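Side-chain contacts in KLLA0E08119p (PDB 3VA7), which is the urea carboxylase part of a longer bifunctional enzyme and probably uses ATP, hydrogencarbonate and biotin to carboxylate urea to urea-1-carboxylate, the substrate for allophanate hydrolysis: residues Q264-E269 with I446-S451; V387-W392 with T397-G402; I596-Y601 with G614-R619. All coordinates share one frame; numbering follows the deposited sequence.

Interaction 1. Residues Q264-E269 with I446-S451; sequences QKVIEE and IDYLRS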
# COMPACT_ATOMS: atom_id res chain seq x y z
N GLN A 264 23.24 3.41 23.62
CA GLN A 264 23.24 3.51 22.17
C GLN A 264 22.99 4.97 21.76
O GLN A 264 21.95 5.56 22.11
CB GLN A 264 22.23 2.55 21.59
CG GLN A 264 22.41 1.11 22.06
CD GLN A 264 21.19 0.26 21.78
OE1 GLN A 264 20.85 0.01 20.63
NE2 GLN A 264 20.50 -0.18 22.84
N LYS A 265 23.94 5.57 21.05
CA LYS A 265 23.89 7.01 20.82
C LYS A 265 22.68 7.37 19.96
O LYS A 265 22.30 6.56 19.10
CB LYS A 265 25.20 7.48 20.23
CG LYS A 265 26.37 7.02 21.09
CD LYS A 265 27.64 7.80 20.80
CE LYS A 265 28.51 7.05 19.84
NZ LYS A 265 29.95 7.29 20.13
N VAL A 266 22.02 8.51 20.24
CA VAL A 266 20.88 8.96 19.42
C VAL A 266 21.04 10.39 18.94
O VAL A 266 20.68 10.68 17.79
CB VAL A 266 19.43 8.75 20.02
CG1 VAL A 266 19.39 7.69 21.10
CG2 VAL A 266 18.87 9.99 20.58
N ILE A 267 21.60 11.26 19.79
CA ILE A 267 21.95 12.62 19.37
C ILE A 267 23.36 13.02 19.77
O ILE A 267 23.79 12.81 20.92
CB ILE A 267 20.92 13.69 19.89
CG1 ILE A 267 19.67 13.71 19.01
CG2 ILE A 267 21.49 15.12 19.93
CD1 ILE A 267 18.46 13.22 19.74
N GLU A 268 24.07 13.63 18.82
CA GLU A 268 25.42 14.13 19.08
C GLU A 268 25.55 15.58 18.65
O GLU A 268 24.79 16.04 17.81
CB GLU A 268 26.47 13.26 18.40
CG GLU A 268 26.19 11.75 18.48
CD GLU A 268 25.41 11.19 17.26
OE1 GLU A 268 25.04 11.94 16.33
OE2 GLU A 268 25.16 9.97 17.24
N GLU A 269 26.52 16.27 19.24
CA GLU A 269 26.76 17.69 18.97
C GLU A 269 28.25 18.13 19.10
O GLU A 269 29.07 17.51 19.79
CB GLU A 269 25.90 18.55 19.90
CG GLU A 269 26.38 18.59 21.36
CD GLU A 269 25.53 19.54 22.21
OE1 GLU A 269 24.95 19.10 23.28
OE2 GLU A 269 25.45 20.73 21.77
N ILE A 446 11.03 9.16 15.02
CA ILE A 446 11.06 10.58 14.71
C ILE A 446 10.42 11.38 15.84
O ILE A 446 10.94 12.41 16.26
CB ILE A 446 10.43 10.88 13.31
CG1 ILE A 446 10.68 12.29 12.85
CG2 ILE A 446 8.90 10.53 13.21
CD1 ILE A 446 12.15 12.73 12.82
N ASP A 447 9.29 10.90 16.32
CA ASP A 447 8.53 11.57 17.33
C ASP A 447 9.33 11.58 18.62
O ASP A 447 9.37 12.59 19.28
CB ASP A 447 7.17 10.88 17.58
CG ASP A 447 6.30 11.68 18.54
OD1 ASP A 447 5.98 12.82 18.17
OD2 ASP A 447 6.01 11.22 19.67
N TYR A 448 9.91 10.46 18.99
CA TYR A 448 10.86 10.38 20.11
C TYR A 448 12.02 11.41 19.97
O TYR A 448 12.33 12.15 20.90
CB TYR A 448 11.39 8.97 20.13
CG TYR A 448 12.48 8.69 21.09
CD1 TYR A 448 13.79 8.57 20.63
CD2 TYR A 448 12.22 8.47 22.45
CE1 TYR A 448 14.82 8.26 21.49
CE2 TYR A 448 13.25 8.17 23.33
CZ TYR A 448 14.55 8.06 22.84
OH TYR A 448 15.60 7.76 23.68
N LEU A 449 12.62 11.45 18.79
CA LEU A 449 13.64 12.45 18.48
C LEU A 449 13.14 13.86 18.68
O LEU A 449 13.87 14.69 19.22
CB LEU A 449 14.15 12.32 17.02
CG LEU A 449 15.37 11.48 16.64
CD1 LEU A 449 15.87 10.60 17.76
CD2 LEU A 449 15.07 10.67 15.38
N ARG A 450 11.91 14.13 18.26
CA ARG A 450 11.34 15.50 18.24
C ARG A 450 11.19 16.05 19.65
O ARG A 450 11.59 17.20 19.96
CB ARG A 450 9.97 15.48 17.57
CG ARG A 450 9.99 15.88 16.14
CD ARG A 450 8.83 15.26 15.48
NE ARG A 450 8.92 15.40 14.05
CZ ARG A 450 8.06 14.84 13.21
NH1 ARG A 450 7.09 14.09 13.71
NH2 ARG A 450 8.17 15.01 11.88
N SER A 451 10.60 15.20 20.47
CA SER A 451 10.45 15.39 21.88
C SER A 451 11.81 15.65 22.58
O SER A 451 11.91 16.61 23.37
CB SER A 451 9.73 14.17 22.45
OG SER A 451 10.24 13.87 23.73
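V266 and I267 both meet L449, and one methyl of the leucine serves them both. L449 CD1 lies 4.2 Å from V266 CG2 and also 4.2 Å from I267 CD1. In each pair the side chains slide past each other in opposite directions, meeting through their methyl ends. I267 has CG1 opposite its own carbonyl carbon (chi1 -80°), and this branch carries CD1 to the leucine. This is the tighter half of the contact. It is buried, and I364 and A366 of strand 362-372 and L434 of helix 423-435 add further apolar cover.

The packing joins a strand to a helix. Strand 264-270 belongs to the large antiparallel sheet of the biotin carboxylase region, and helix 446-454 lies against it. The short axes approach to 10.1 Å and cross at -46°. That spacing is bridged by side chains alone, and the contact is wholly apolar.

The looser half is at Y448. Its CE1 is 4.5 Å from V266 CG2, and the methyl comes in obliquely to the ring. The ring is still buried, as F377 and Y473 both meet it edge-to-face. The strand end is exposed at Q264. Glycerol, probably from the crystallisation liquor, is bound beside V266, and glycerol also bonds to Q264 O and to K265 NZ. K265 turns from the helix and forms a salt bridge with E325. On the helix, R450 also points elsewhere, and its NH2 bonds to L434 O.

Interaction 2. Residues V387-W392 with T397-G402; sequences VSFPSW and TWVKKG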
# COMPACT_ATOMS: atom_id res chain seq x y z
N VAL A 387 8.98 9.36 1.50
CA VAL A 387 10.21 9.71 2.20
C VAL A 387 10.52 11.15 1.85
O VAL A 387 10.83 11.47 0.73
CB VAL A 387 11.40 8.76 1.79
CG1 VAL A 387 12.66 9.20 2.45
CG2 VAL A 387 11.10 7.26 2.14
N SER A 388 10.38 12.04 2.82
CA SER A 388 10.79 13.42 2.60
C SER A 388 11.78 13.99 3.63
O SER A 388 11.59 13.83 4.86
CB SER A 388 9.57 14.32 2.46
OG SER A 388 9.94 15.46 1.70
N PHE A 389 12.82 14.66 3.14
CA PHE A 389 13.83 15.29 4.04
C PHE A 389 14.04 16.80 3.77
O PHE A 389 13.98 17.26 2.60
CB PHE A 389 15.20 14.60 3.97
CG PHE A 389 15.20 13.14 4.40
CD1 PHE A 389 14.98 12.79 5.73
CD2 PHE A 389 15.50 12.09 3.46
CE1 PHE A 389 15.01 11.43 6.15
CE2 PHE A 389 15.55 10.71 3.87
CZ PHE A 389 15.31 10.41 5.22
N PRO A 390 14.31 17.57 4.83
CA PRO A 390 14.66 18.96 4.55
C PRO A 390 15.87 18.96 3.64
O PRO A 390 16.91 18.38 3.99
CB PRO A 390 15.04 19.51 5.94
CG PRO A 390 15.39 18.30 6.76
CD PRO A 390 14.41 17.25 6.27
N SER A 391 15.75 19.61 2.49
CA SER A 391 16.86 19.63 1.53
C SER A 391 18.00 20.56 1.95
O SER A 391 19.05 20.55 1.29
CB SER A 391 16.36 20.14 0.19
OG SER A 391 15.93 21.49 0.38
N TRP A 392 17.76 21.40 2.98
CA TRP A 392 18.73 22.46 3.40
C TRP A 392 19.64 21.95 4.50
O TRP A 392 20.69 22.54 4.75
CB TRP A 392 18.04 23.77 3.89
CG TRP A 392 16.92 23.51 4.87
CD1 TRP A 392 15.60 23.35 4.56
CD2 TRP A 392 17.03 23.24 6.29
NE1 TRP A 392 14.88 23.05 5.68
CE2 TRP A 392 15.71 22.99 6.76
CE3 TRP A 392 18.09 23.21 7.20
CZ2 TRP A 392 15.43 22.72 8.09
CZ3 TRP A 392 17.80 22.95 8.54
CH2 TRP A 392 16.49 22.71 8.98
N THR A 397 21.83 9.34 4.22
CA THR A 397 20.87 8.30 4.25
C THR A 397 21.16 7.33 3.11
O THR A 397 22.13 7.50 2.35
CB THR A 397 19.42 8.90 4.14
OG1 THR A 397 18.44 7.87 4.35
CG2 THR A 397 19.21 9.62 2.74
N TRP A 398 20.32 6.30 3.00
CA TRP A 398 20.44 5.34 1.93
C TRP A 398 19.03 4.94 1.50
O TRP A 398 18.86 3.95 0.82
CB TRP A 398 21.22 4.11 2.40
CG TRP A 398 20.56 3.41 3.50
CD1 TRP A 398 20.49 3.80 4.83
CD2 TRP A 398 19.81 2.20 3.40
NE1 TRP A 398 19.75 2.87 5.56
CE2 TRP A 398 19.33 1.89 4.71
CE3 TRP A 398 19.50 1.34 2.33
CZ2 TRP A 398 18.54 0.76 4.96
CZ3 TRP A 398 18.72 0.21 2.57
CH2 TRP A 398 18.24 -0.08 3.88
N VAL A 399 18.02 5.73 1.89
CA VAL A 399 16.63 5.36 1.64
C VAL A 399 15.84 6.43 0.86
O VAL A 399 16.20 7.62 0.83
CB VAL A 399 15.91 5.01 2.94
CG1 VAL A 399 16.77 4.00 3.74
CG2 VAL A 399 15.57 6.27 3.74
N LYS A 400 14.79 5.98 0.18
CA LYS A 400 13.84 6.87 -0.50
C LYS A 400 12.50 6.13 -0.60
O LYS A 400 12.37 5.02 -0.11
CB LYS A 400 14.35 7.27 -1.88
CG LYS A 400 15.15 6.19 -2.52
CD LYS A 400 15.27 6.31 -4.05
CE LYS A 400 15.57 4.88 -4.63
NZ LYS A 400 16.44 4.86 -5.90
N LYS A 401 11.48 6.79 -1.17
CA LYS A 401 10.18 6.20 -1.46
C LYS A 401 10.56 4.87 -2.12
O LYS A 401 11.34 4.86 -3.08
CB LYS A 401 9.41 7.12 -2.42
CG LYS A 401 7.92 6.83 -2.74
CD LYS A 401 7.56 7.73 -3.97
CE LYS A 401 6.20 8.45 -3.85
NZ LYS A 401 6.21 9.91 -3.30
N GLY A 402 10.05 3.77 -1.61
CA GLY A 402 10.29 2.53 -2.30
C GLY A 402 11.15 1.53 -1.58
O GLY A 402 10.86 0.36 -1.60
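V387 and F389 both point toward the turn that begins at T397. This is an ST turn: the T397 hydroxyl accepts from the backbone N two residues on. It lies in the biotin carboxylase C-terminal region, in the loop that follows strand 394-397. The other segment enters on strand 386-388 and then runs on as loop.

V387 spreads its two methyls along the loop backbone that follows the turn. CG1 is opposite the backbone N (chi1 176°), and CG2 is opposite the carbonyl carbon. CG2 lies over the K400-K401 peptide, 3.3 Å from K400 C and 3.4 Å from K401 N. CG1 takes the other direction and meets V399 CG2 at 4.3 Å. One valine therefore touches both main chain and side chain. The K400 CB points away and the end of K401 leads away; both lysines are exposed.

With CG beside the backbone N (chi1 -62°), the F389 ring reaches T397. The ring and the T397 side chain cross obliquely. CE2 is 4.0 Å from T397 CG2, which approaches neither over the face nor at the edge. V399 O is placed differently: it sits at the ring edge, near the plane. V399 CG2 touches the far end of the ring at CZ. A414 of strand 412-420 also packs on F389 and T397.

V399 also sets its CG1 over the centre of the W398 ring. That tryptophan leads to another part of the fold, where it packs on helix 40-53 and makes a cation-pi contact with R39. The T397 hydroxyl bonds to L413 O too, while V399 N donates to T397 OG1 at 3.3 Å with an angle of 151°.

Interaction 3. Residues I596-Y601 with G614-R619; sequences IDVPEY and GGYNGR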
# COMPACT_ATOMS: atom_id res chain seq x y z
N ILE A 596 -7.30 11.18 12.99
CA ILE A 596 -6.11 10.34 13.15
C ILE A 596 -5.03 10.73 12.12
O ILE A 596 -5.37 11.06 10.98
CB ILE A 596 -6.45 8.85 12.96
CG1 ILE A 596 -7.47 8.38 13.98
CG2 ILE A 596 -5.20 8.00 13.00
CD1 ILE A 596 -8.47 7.42 13.39
N ASP A 597 -3.75 10.69 12.52
CA ASP A 597 -2.66 11.26 11.71
C ASP A 597 -1.89 10.26 10.88
O ASP A 597 -0.96 9.59 11.35
CB ASP A 597 -1.67 12.11 12.53
CG ASP A 597 -0.87 13.10 11.64
OD1 ASP A 597 -1.47 14.04 11.03
OD2 ASP A 597 0.37 12.91 11.56
N VAL A 598 -2.27 10.24 9.61
CA VAL A 598 -1.81 9.24 8.70
C VAL A 598 -1.62 9.95 7.36
O VAL A 598 -2.35 10.85 7.04
CB VAL A 598 -2.85 8.07 8.72
CG1 VAL A 598 -3.90 8.18 7.62
CG2 VAL A 598 -2.17 6.74 8.82
N PRO A 599 -0.59 9.58 6.59
CA PRO A 599 -0.39 10.32 5.31
C PRO A 599 -1.50 10.09 4.27
O PRO A 599 -2.10 9.01 4.25
CB PRO A 599 0.97 9.81 4.82
CG PRO A 599 1.16 8.42 5.53
CD PRO A 599 0.45 8.56 6.86
N GLU A 600 -1.79 11.10 3.44
CA GLU A 600 -2.68 10.90 2.32
C GLU A 600 -2.02 10.06 1.22
O GLU A 600 -0.79 10.06 1.06
CB GLU A 600 -3.08 12.22 1.67
CG GLU A 600 -3.68 13.28 2.61
CD GLU A 600 -4.12 14.53 1.83
OE1 GLU A 600 -3.24 15.25 1.33
OE2 GLU A 600 -5.33 14.79 1.70
N TYR A 601 -2.85 9.36 0.44
CA TYR A 601 -2.43 8.78 -0.81
C TYR A 601 -3.55 9.10 -1.79
O TYR A 601 -4.75 8.84 -1.53
CB TYR A 601 -2.20 7.25 -0.67
CG TYR A 601 -1.81 6.55 -1.97
CD1 TYR A 601 -0.53 6.66 -2.49
CD2 TYR A 601 -2.75 5.77 -2.69
CE1 TYR A 601 -0.19 6.04 -3.69
CE2 TYR A 601 -2.42 5.14 -3.90
CZ TYR A 601 -1.14 5.29 -4.39
OH TYR A 601 -0.78 4.69 -5.56
N GLY A 614 -3.05 3.68 1.50
CA GLY A 614 -3.75 4.61 2.36
C GLY A 614 -3.86 4.06 3.75
O GLY A 614 -3.23 3.06 4.08
N GLY A 615 -4.64 4.74 4.59
CA GLY A 615 -4.84 4.33 5.99
C GLY A 615 -3.57 4.22 6.81
O GLY A 615 -2.62 4.97 6.61
N TYR A 616 -3.59 3.32 7.78
CA TYR A 616 -2.39 2.95 8.53
C TYR A 616 -1.58 1.93 7.71
O TYR A 616 -1.81 0.71 7.70
CB TYR A 616 -2.73 2.42 9.92
CG TYR A 616 -1.48 2.23 10.72
CD1 TYR A 616 -0.82 3.32 11.32
CD2 TYR A 616 -0.91 0.95 10.84
CE1 TYR A 616 0.36 3.13 12.03
CE2 TYR A 616 0.26 0.75 11.54
CZ TYR A 616 0.89 1.83 12.14
OH TYR A 616 2.07 1.59 12.83
N ASN A 617 -0.62 2.49 6.98
CA ASN A 617 0.24 1.71 6.13
C ASN A 617 -0.48 0.67 5.28
O ASN A 617 -0.09 -0.51 5.23
CB ASN A 617 1.38 1.07 6.93
CG ASN A 617 2.54 0.62 6.01
OD1 ASN A 617 3.18 -0.41 6.27
ND2 ASN A 617 2.78 1.39 4.90
N GLY A 618 -1.53 1.09 4.60
CA GLY A 618 -2.20 0.21 3.64
C GLY A 618 -2.97 -1.00 4.14
O GLY A 618 -3.33 -1.85 3.32
N ARG A 619 -3.26 -1.10 5.44
CA ARG A 619 -3.92 -2.32 5.97
C ARG A 619 -4.76 -2.08 7.22
O ARG A 619 -4.66 -1.02 7.84
CB ARG A 619 -2.89 -3.43 6.32
CG ARG A 619 -1.79 -2.97 7.29
CD ARG A 619 -1.25 -4.05 8.26
NE ARG A 619 -0.20 -3.50 9.14
CZ ARG A 619 -0.41 -2.99 10.37
NH1 ARG A 619 -1.65 -2.95 10.89
NH2 ARG A 619 0.61 -2.51 11.08
O HOH W 1 -1.54 6.40 4.50
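G615 O and P599 O are joined by a single water. It donates to both carbonyls, at 2.7 Å from water O to P599 O and 2.8 Å from water O to G615 O. This bridge supplies the polar link between the two loop segments. The direct contacts are made by V598 and Y601, whose carbon atoms meet main chain and the Y616 ring.

V598 points toward G615 and Y616. Its CG1 lies 3.6 Å from G615 O. Its CG2 is 3.8 Å from Y616 CA and touches the Y616 ring at CD1, coming in obliquely. CG2 is also modelled too near the G615 carbonyl, so its exact place is doubtful. An alanine here would remove both methyls and is likely to leave a gap beside the Y616 ring and backbone.

Further along, Y601 CB faces G614 N at 4.3 Å. With CG opposite the backbone N (chi1 177°), the ring then leads away from the glycine, and its OH bonds to K1056 O.

The second segment is folded on itself. G618 N donates to G614 O at 2.7 Å. Y616 to R619 form a type I' beta turn, closed by R619 N to Y616 O at 3.2 Å. The R619 guanidinium carbon lies in plane at the edge of the Y616 ring, and its NH2 forms a salt bridge with D625.

The contact belongs to the subdomain A and B region of the carboxyltransferase. Both segments lie in the long loop between strands 587-592 and 626-628. I596 and Y616 pack on L627 of strand 626-628, and D597 makes a backbone bond to F628.

How the interactions relate
From the N terminus, strand 264-269 comes first, and its partner helix 446-451 follows after 176 intervening residues. Interaction 1 thus closes a long loop within the biotin carboxylation region. Interaction 2 falls wholly within that loop and closes a short one, only four residues lying between its segments. Their centres are 18 Å apart, and they do not touch. Interaction 3 comes afterwards, in series, and closes a 12-residue loop in the carboxyltransferase region. No two contacts cross along the chain. Interaction 1 ties a sheet to a helix, interaction 2 a strand end and the loop after it to the loop that follows strand 394-397, and interaction 3 two parts of one long loop.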